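Beta-d-glucoside glucohydrolase (Hypocrea jecorina, PDB 3ZZ1) probably hydrolyses terminal, non-reducing beta-D-glucosyl residues to release beta-D-glucose, a step in cellulose degradation. Local coordinates at residues 89-100 against 319-329. Residues are numbered along the deposited sequence; the frame is centred on the assembly and turned at random.
Sequences LIRERGQFIGEE and HKTNVRAIARD
Leu89 pairs with Ile326 and Phe96 with His319 as helix 320-329 runs roughly antiparallel to residues 89-100, at 149° with axes 9.8 Å apart. Asn322 enters as a knob among Leu89, Glu92, Arg93 and Phe96. Its chi1 of 178° swings CG away from the backbone N and carries the amide to the facing helix, where ND2 donates twice, both acceptors near the amide plane: 3.2 Å to Leu89 O, on a carbonyl lone pair, and 3.0 Å to Glu92 OE2, on the anti side. Leu89 O also accepts from Arg93 N. A water donates to Glu92 OE2 and also bonds to Thr321 OG1, whose hydroxyl is hydrogen-bonded to Asn318 O as well. This helix-helix packing ties the TIM-barrel-type N-terminal domain of family 3 to the helix leading into strand 332-336. His319 is held at both ring nitrogens: ND1 donates to the anti lone pair of Glu100 OE2 at 2.8 Å, and NE2 to Glu99 OE1. Glu100 OE2 is also hydrogen-bonded to Thr73 OG1. His319 CD2 lies 3.3 Å above one face of Phe96, the ring planes 32° apart; Glu92 CG covers the opposite face. A leucine replacing His319 would probably leave both glutamates without their imidazole donor. Leu89 divides its branches: CD2 meets Ala325 CB at 3.8 Å and CD1 lies beside Asp329 OD2.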
ATOM      1  N   LEU A  89      11.284   6.085   6.102  1.00 11.48           N
ATOM      2  CA  LEU A  89      11.280   6.007   4.641  1.00 11.29           C
ATOM      3  C   LEU A  89       9.871   6.172   4.082  1.00 11.20           C
ATOM      4  O   LEU A  89       9.677   6.800   3.040  1.00 11.42           O
ATOM      5  CB  LEU A  89      11.898   4.692   4.147  1.00 11.16           C
ATOM      6  CG  LEU A  89      13.416   4.520   4.287  1.00 10.95           C
ATOM      7  CD1 LEU A  89      13.857   3.182   3.720  1.00 10.53           C
ATOM      8  CD2 LEU A  89      14.187   5.660   3.623  1.00 10.25           C
ATOM      9  N   ILE A  90       8.893   5.613   4.788  1.00 11.34           N
ATOM     10  CA  ILE A  90       7.493   5.697   4.386  1.00 11.36           C
ATOM     11  C   ILE A  90       6.979   7.136   4.428  1.00 11.51           C
ATOM     12  O   ILE A  90       6.337   7.584   3.478  1.00 11.43           O
ATOM     13  CB  ILE A  90       6.601   4.740   5.214  1.00 11.40           C
ATOM     14  CG1 ILE A  90       6.962   3.287   4.891  1.00 10.96           C
ATOM     15  CG2 ILE A  90       5.107   4.994   4.935  1.00 11.33           C
ATOM     16  CD1 ILE A  90       6.570   2.277   5.961  1.00 11.22           C
ATOM     17  N   ARG A  91       7.282   7.863   5.507  1.00 11.91           N
ATOM     18  CA  ARG A  91       6.891   9.277   5.603  1.00 12.15           C
ATOM     19  C   ARG A  91       7.581  10.118   4.525  1.00 12.06           C
ATOM     20  O   ARG A  91       6.944  10.963   3.882  1.00 11.82           O
ATOM     21  CB  ARG A  91       7.181   9.863   6.987  1.00 12.49           C
ATOM     22  CG  ARG A  91       6.437  11.175   7.237  1.00 13.80           C
ATOM     23  CD  ARG A  91       7.109  12.080   8.258  1.00 16.54           C
ATOM     24  NE  ARG A  91       6.405  13.366   8.329  1.00 18.90           N
ATOM     25  CZ  ARG A  91       6.736  14.463   7.644  1.00 19.66           C
ATOM     26  NH1 ARG A  91       7.790  14.470   6.830  1.00 20.24           N
ATOM     27  NH2 ARG A  91       6.012  15.565   7.781  1.00 19.74           N
ATOM     28  N   GLU A  92       8.879   9.879   4.334  1.00 11.90           N
ATOM     29  CA  GLU A  92       9.664  10.608   3.337  1.00 12.12           C
ATOM     30  C   GLU A  92       9.099  10.431   1.928  1.00 11.89           C
ATOM     31  O   GLU A  92       9.000  11.402   1.166  1.00 11.87           O
ATOM     32  CB  GLU A  92      11.142  10.187   3.387  1.00 12.05           C
ATOM     33  CG  GLU A  92      11.988  10.783   2.278  1.00 12.61           C
ATOM     34  CD  GLU A  92      13.441  10.370   2.374  1.00 13.77           C
ATOM     35  OE1 GLU A  92      14.183  11.003   3.149  1.00 14.11           O
ATOM     36  OE2 GLU A  92      13.831   9.398   1.695  1.00 13.83           O
ATOM     37  N   ARG A  93       8.736   9.193   1.592  1.00 11.88           N
ATOM     38  CA  ARG A  93       8.081   8.881   0.322  1.00 11.96           C
ATOM     39  C   ARG A  93       6.849   9.771   0.120  1.00 12.11           C
ATOM     40  O   ARG A  93       6.656  10.345  -0.953  1.00 11.90           O
ATOM     41  CB  ARG A  93       7.703   7.397   0.268  1.00 11.96           C
ATOM     42  CG  ARG A  93       7.120   6.914  -1.061  1.00 11.36           C
ATOM     43  CD  ARG A  93       6.893   5.395  -1.035  1.00 11.12           C
ATOM     44  NE  ARG A  93       6.039   4.898  -2.125  1.00 10.39           N
ATOM     45  CZ  ARG A  93       4.706   4.963  -2.138  1.00 10.30           C
ATOM     46  NH1 ARG A  93       4.048   5.531  -1.132  1.00 10.34           N
ATOM     47  NH2 ARG A  93       4.025   4.479  -3.168  1.00  8.65           N
ATOM     48  N   GLY A  94       6.035   9.893   1.163  1.00 12.44           N
ATOM     49  CA  GLY A  94       4.864  10.774   1.141  1.00 12.93           C
ATOM     50  C   GLY A  94       5.229  12.234   0.925  1.00 13.17           C
ATOM     51  O   GLY A  94       4.622  12.912   0.094  1.00 13.40           O
ATOM     52  N   GLN A  95       6.227  12.713   1.669  1.00 13.26           N
ATOM     53  CA  GLN A  95       6.715  14.090   1.542  1.00 13.52           C
ATOM     54  C   GLN A  95       7.212  14.395   0.129  1.00 13.19           C
ATOM     55  O   GLN A  95       6.885  15.436  -0.450  1.00 13.19           O
ATOM     56  CB  GLN A  95       7.830  14.371   2.560  1.00 13.68           C
ATOM     57  CG  GLN A  95       8.399  15.804   2.489  1.00 15.11           C
ATOM     58  CD  GLN A  95       9.680  15.983   3.293  1.00 16.60           C
ATOM     59  OE1 GLN A  95      10.702  16.428   2.764  1.00 17.49           O
ATOM     60  NE2 GLN A  95       9.631  15.630   4.573  1.00 16.48           N
ATOM     61  N   PHE A  96       7.997  13.471  -0.413  1.00 12.96           N
ATOM     62  CA  PHE A  96       8.595  13.636  -1.732  1.00 12.80           C
ATOM     63  C   PHE A  96       7.518  13.616  -2.822  1.00 12.72           C
ATOM     64  O   PHE A  96       7.554  14.433  -3.741  1.00 12.69           O
ATOM     65  CB  PHE A  96       9.669  12.565  -1.964  1.00 12.59           C
ATOM     66  CG  PHE A  96      10.976  12.824  -1.240  1.00 12.45           C
ATOM     67  CD1 PHE A  96      11.089  13.822  -0.271  1.00 12.89           C
ATOM     68  CD2 PHE A  96      12.094  12.047  -1.522  1.00 12.64           C
ATOM     69  CE1 PHE A  96      12.299  14.053   0.394  1.00 12.77           C
ATOM     70  CE2 PHE A  96      13.314  12.267  -0.866  1.00 12.41           C
ATOM     71  CZ  PHE A  96      13.416  13.275   0.091  1.00 12.74           C
ATOM     72  N   ILE A  97       6.556  12.699  -2.699  1.00 12.64           N
ATOM     73  CA  ILE A  97       5.378  12.673  -3.579  1.00 12.68           C
ATOM     74  C   ILE A  97       4.615  13.994  -3.482  1.00 12.65           C
ATOM     75  O   ILE A  97       4.256  14.584  -4.499  1.00 12.67           O
ATOM     76  CB  ILE A  97       4.434  11.469  -3.274  1.00 12.57           C
ATOM     77  CG1 ILE A  97       5.044  10.168  -3.808  1.00 12.67           C
ATOM     78  CG2 ILE A  97       3.044  11.679  -3.887  1.00 12.24           C
ATOM     79  CD1 ILE A  97       4.412   8.901  -3.277  1.00 12.56           C
ATOM     80  N   GLY A  98       4.386  14.452  -2.253  1.00 12.81           N
ATOM     81  CA  GLY A  98       3.733  15.737  -2.004  1.00 12.71           C
ATOM     82  C   GLY A  98       4.429  16.885  -2.711  1.00 12.53           C
ATOM     83  O   GLY A  98       3.780  17.699  -3.377  1.00 12.40           O
ATOM     84  N   GLU A  99       5.755  16.939  -2.572  1.00 12.36           N
ATOM     85  CA  GLU A  99       6.571  17.985  -3.204  1.00 12.33           C
ATOM     86  C   GLU A  99       6.390  18.037  -4.719  1.00 12.13           C
ATOM     87  O   GLU A  99       6.223  19.119  -5.292  1.00 12.03           O
ATOM     88  CB  GLU A  99       8.051  17.812  -2.852  1.00 12.18           C
ATOM     89  CG  GLU A  99       8.407  18.324  -1.464  1.00 13.42           C
ATOM     90  CD  GLU A  99       9.836  18.013  -1.053  1.00 14.28           C
ATOM     91  OE1 GLU A  99      10.678  17.736  -1.933  1.00 15.43           O
ATOM     92  OE2 GLU A  99      10.122  18.055   0.161  1.00 15.32           O
ATOM     93  N   GLU A 100       6.407  16.866  -5.352  1.00 11.76           N
ATOM     94  CA  GLU A 100       6.273  16.762  -6.808  1.00 11.84           C
ATOM     95  C   GLU A 100       4.869  17.111  -7.284  1.00 11.71           C
ATOM     96  O   GLU A 100       4.706  17.755  -8.320  1.00 11.89           O
ATOM     97  CB  GLU A 100       6.680  15.367  -7.295  1.00 11.58           C
ATOM     98  CG  GLU A 100       8.112  15.017  -6.921  1.00 11.20           C
ATOM     99  CD  GLU A 100       8.774  14.020  -7.853  1.00 11.15           C
ATOM    100  OE1 GLU A 100       8.104  13.507  -8.769  1.00 10.63           O
ATOM    101  OE2 GLU A 100       9.983  13.752  -7.660  1.00 11.48           O
ATOM    102  N   HIS A 319      14.895  13.461  -5.240  1.00 14.39           N
ATOM    103  CA  HIS A 319      13.934  12.510  -4.664  1.00 13.90           C
ATOM    104  C   HIS A 319      14.259  11.034  -4.942  1.00 13.74           C
ATOM    105  O   HIS A 319      13.760  10.153  -4.242  1.00 13.55           O
ATOM    106  CB  HIS A 319      12.498  12.810  -5.125  1.00 13.90           C
ATOM    107  CG  HIS A 319      11.956  14.118  -4.633  1.00 13.55           C
ATOM    108  ND1 HIS A 319      11.036  14.854  -5.346  1.00 13.58           N
ATOM    109  CD2 HIS A 319      12.217  14.830  -3.511  1.00 13.27           C
ATOM    110  CE1 HIS A 319      10.741  15.954  -4.678  1.00 13.65           C
ATOM    111  NE2 HIS A 319      11.447  15.964  -3.562  1.00 13.21           N
ATOM    112  N   LYS A 320      15.080  10.768  -5.959  1.00 13.47           N
ATOM    113  CA  LYS A 320      15.524   9.398  -6.260  1.00 13.34           C
ATOM    114  C   LYS A 320      16.179   8.686  -5.067  1.00 13.17           C
ATOM    115  O   LYS A 320      16.206   7.457  -5.017  1.00 13.13           O
ATOM    116  CB  LYS A 320      16.450   9.355  -7.487  1.00 13.36           C
ATOM    117  CG  LYS A 320      17.823  10.009  -7.305  1.00 13.29           C
ATOM    118  CD  LYS A 320      18.818   9.597  -8.398  1.00 13.78           C
ATOM    119  CE  LYS A 320      18.466  10.161  -9.781  1.00 14.49           C
ATOM    120  NZ  LYS A 320      18.374  11.650  -9.803  1.00 15.01           N
ATOM    121  N   THR A 321      16.697   9.461  -4.114  1.00 13.04           N
ATOM    122  CA  THR A 321      17.300   8.903  -2.900  1.00 12.92           C
ATOM    123  C   THR A 321      16.282   8.073  -2.125  1.00 12.77           C
ATOM    124  O   THR A 321      16.632   7.055  -1.534  1.00 12.91           O
ATOM    125  CB  THR A 321      17.857   9.997  -1.968  1.00 13.03           C
ATOM    126  OG1 THR A 321      16.803  10.896  -1.604  1.00 12.82           O
ATOM    127  CG2 THR A 321      18.999  10.768  -2.639  1.00 12.92           C
ATOM    128  N   ASN A 322      15.021   8.507  -2.135  1.00 12.45           N
ATOM    129  CA  ASN A 322      13.961   7.761  -1.479  1.00 12.20           C
ATOM    130  C   ASN A 322      13.668   6.461  -2.213  1.00 12.13           C
ATOM    131  O   ASN A 322      13.520   5.416  -1.581  1.00 11.78           O
ATOM    132  CB  ASN A 322      12.680   8.593  -1.353  1.00 12.11           C
ATOM    133  CG  ASN A 322      11.536   7.811  -0.713  1.00 11.85           C
ATOM    134  OD1 ASN A 322      10.668   7.287  -1.409  1.00 10.92           O
ATOM    135  ND2 ASN A 322      11.540   7.720   0.617  1.00 10.55           N
ATOM    136  N   VAL A 323      13.587   6.537  -3.545  1.00 12.04           N
ATOM    137  CA  VAL A 323      13.302   5.363  -4.370  1.00 12.13           C
ATOM    138  C   VAL A 323      14.433   4.343  -4.222  1.00 12.24           C
ATOM    139  O   VAL A 323      14.182   3.159  -3.988  1.00 11.93           O
ATOM    140  CB  VAL A 323      13.076   5.734  -5.858  1.00 12.21           C
ATOM    141  CG1 VAL A 323      12.678   4.504  -6.666  1.00 11.91           C
ATOM    142  CG2 VAL A 323      12.002   6.801  -5.981  1.00 12.12           C
ATOM    143  N   ARG A 324      15.671   4.825  -4.337  1.00 12.38           N
ATOM    144  CA  ARG A 324      16.873   4.027  -4.094  1.00 12.42           C
ATOM    145  C   ARG A 324      16.814   3.350  -2.730  1.00 12.23           C
ATOM    146  O   ARG A 324      16.979   2.136  -2.635  1.00 12.15           O
ATOM    147  CB  ARG A 324      18.130   4.907  -4.202  1.00 12.53           C
ATOM    148  CG  ARG A 324      19.467   4.215  -3.868  1.00 13.19           C
ATOM    149  CD  ARG A 324      19.885   3.255  -4.972  1.00 13.69           C
ATOM    150  NE  ARG A 324      21.217   2.686  -4.768  1.00 13.76           N
ATOM    151  CZ  ARG A 324      22.355   3.242  -5.186  1.00 14.33           C
ATOM    152  NH1 ARG A 324      22.347   4.404  -5.832  1.00 14.75           N
ATOM    153  NH2 ARG A 324      23.511   2.629  -4.961  1.00 13.63           N
ATOM    154  N   ALA A 325      16.563   4.138  -1.684  1.00 12.30           N
ATOM    155  CA  ALA A 325      16.530   3.625  -0.312  1.00 12.19           C
ATOM    156  C   ALA A 325      15.460   2.553  -0.110  1.00 12.01           C
ATOM    157  O   ALA A 325      15.732   1.509   0.482  1.00 12.10           O
ATOM    158  CB  ALA A 325      16.349   4.766   0.692  1.00 12.24           C
ATOM    159  N   ILE A 326      14.251   2.804  -0.609  1.00 11.65           N
ATOM    160  CA  ILE A 326      13.146   1.866  -0.404  1.00 11.15           C
ATOM    161  C   ILE A 326      13.276   0.621  -1.280  1.00 11.26           C
ATOM    162  O   ILE A 326      13.051  -0.497  -0.810  1.00 11.37           O
ATOM    163  CB  ILE A 326      11.771   2.545  -0.581  1.00 11.12           C
ATOM    164  CG1 ILE A 326      11.510   3.510   0.584  1.00 10.45           C
ATOM    165  CG2 ILE A 326      10.671   1.497  -0.662  1.00 11.14           C
ATOM    166  CD1 ILE A 326      10.212   4.290   0.478  1.00  9.90           C
ATOM    167  N   ALA A 327      13.639   0.819  -2.549  1.00 11.08           N
ATOM    168  CA  ALA A 327      13.935  -0.286  -3.458  1.00 10.83           C
ATOM    169  C   ALA A 327      15.002  -1.199  -2.866  1.00 10.92           C
ATOM    170  O   ALA A 327      14.948  -2.415  -3.035  1.00 10.70           O
ATOM    171  CB  ALA A 327      14.394   0.245  -4.799  1.00 10.54           C
ATOM    172  N   ARG A 328      15.967  -0.587  -2.177  1.00 11.04           N
ATOM    173  CA  ARG A 328      17.081  -1.284  -1.532  1.00 11.16           C
ATOM    174  C   ARG A 328      16.644  -1.974  -0.239  1.00 11.06           C
ATOM    175  O   ARG A 328      16.848  -3.178  -0.075  1.00 10.88           O
ATOM    176  CB  ARG A 328      18.213  -0.281  -1.244  1.00 11.35           C
ATOM    177  CG  ARG A 328      19.458  -0.862  -0.597  1.00 11.97           C
ATOM    178  CD  ARG A 328      20.369   0.230  -0.042  1.00 13.12           C
ATOM    179  NE  ARG A 328      19.768   0.929   1.097  1.00 13.95           N
ATOM    180  CZ  ARG A 328      19.697   2.251   1.225  1.00 13.79           C
ATOM    181  NH1 ARG A 328      20.214   3.043   0.298  1.00 13.43           N
ATOM    182  NH2 ARG A 328      19.113   2.783   2.294  1.00 14.16           N
ATOM    183  N   ASP A 329      16.034  -1.208   0.667  1.00 11.13           N
ATOM    184  CA  ASP A 329      15.706  -1.694   2.012  1.00 11.01           C
ATOM    185  C   ASP A 329      14.442  -2.546   2.065  1.00 10.92           C
ATOM    186  O   ASP A 329      14.120  -3.115   3.115  1.00 10.77           O
ATOM    187  CB  ASP A 329      15.600  -0.525   3.004  1.00 11.08           C
ATOM    188  CG  ASP A 329      16.938   0.147   3.267  1.00 11.54           C
ATOM    189  OD1 ASP A 329      17.994  -0.440   2.934  1.00 11.16           O
ATOM    190  OD2 ASP A 329      16.934   1.274   3.809  1.00 12.39           O
TER
HETATM  191  O   HOH W   1      16.293   9.653   1.018  1.00 25.78           O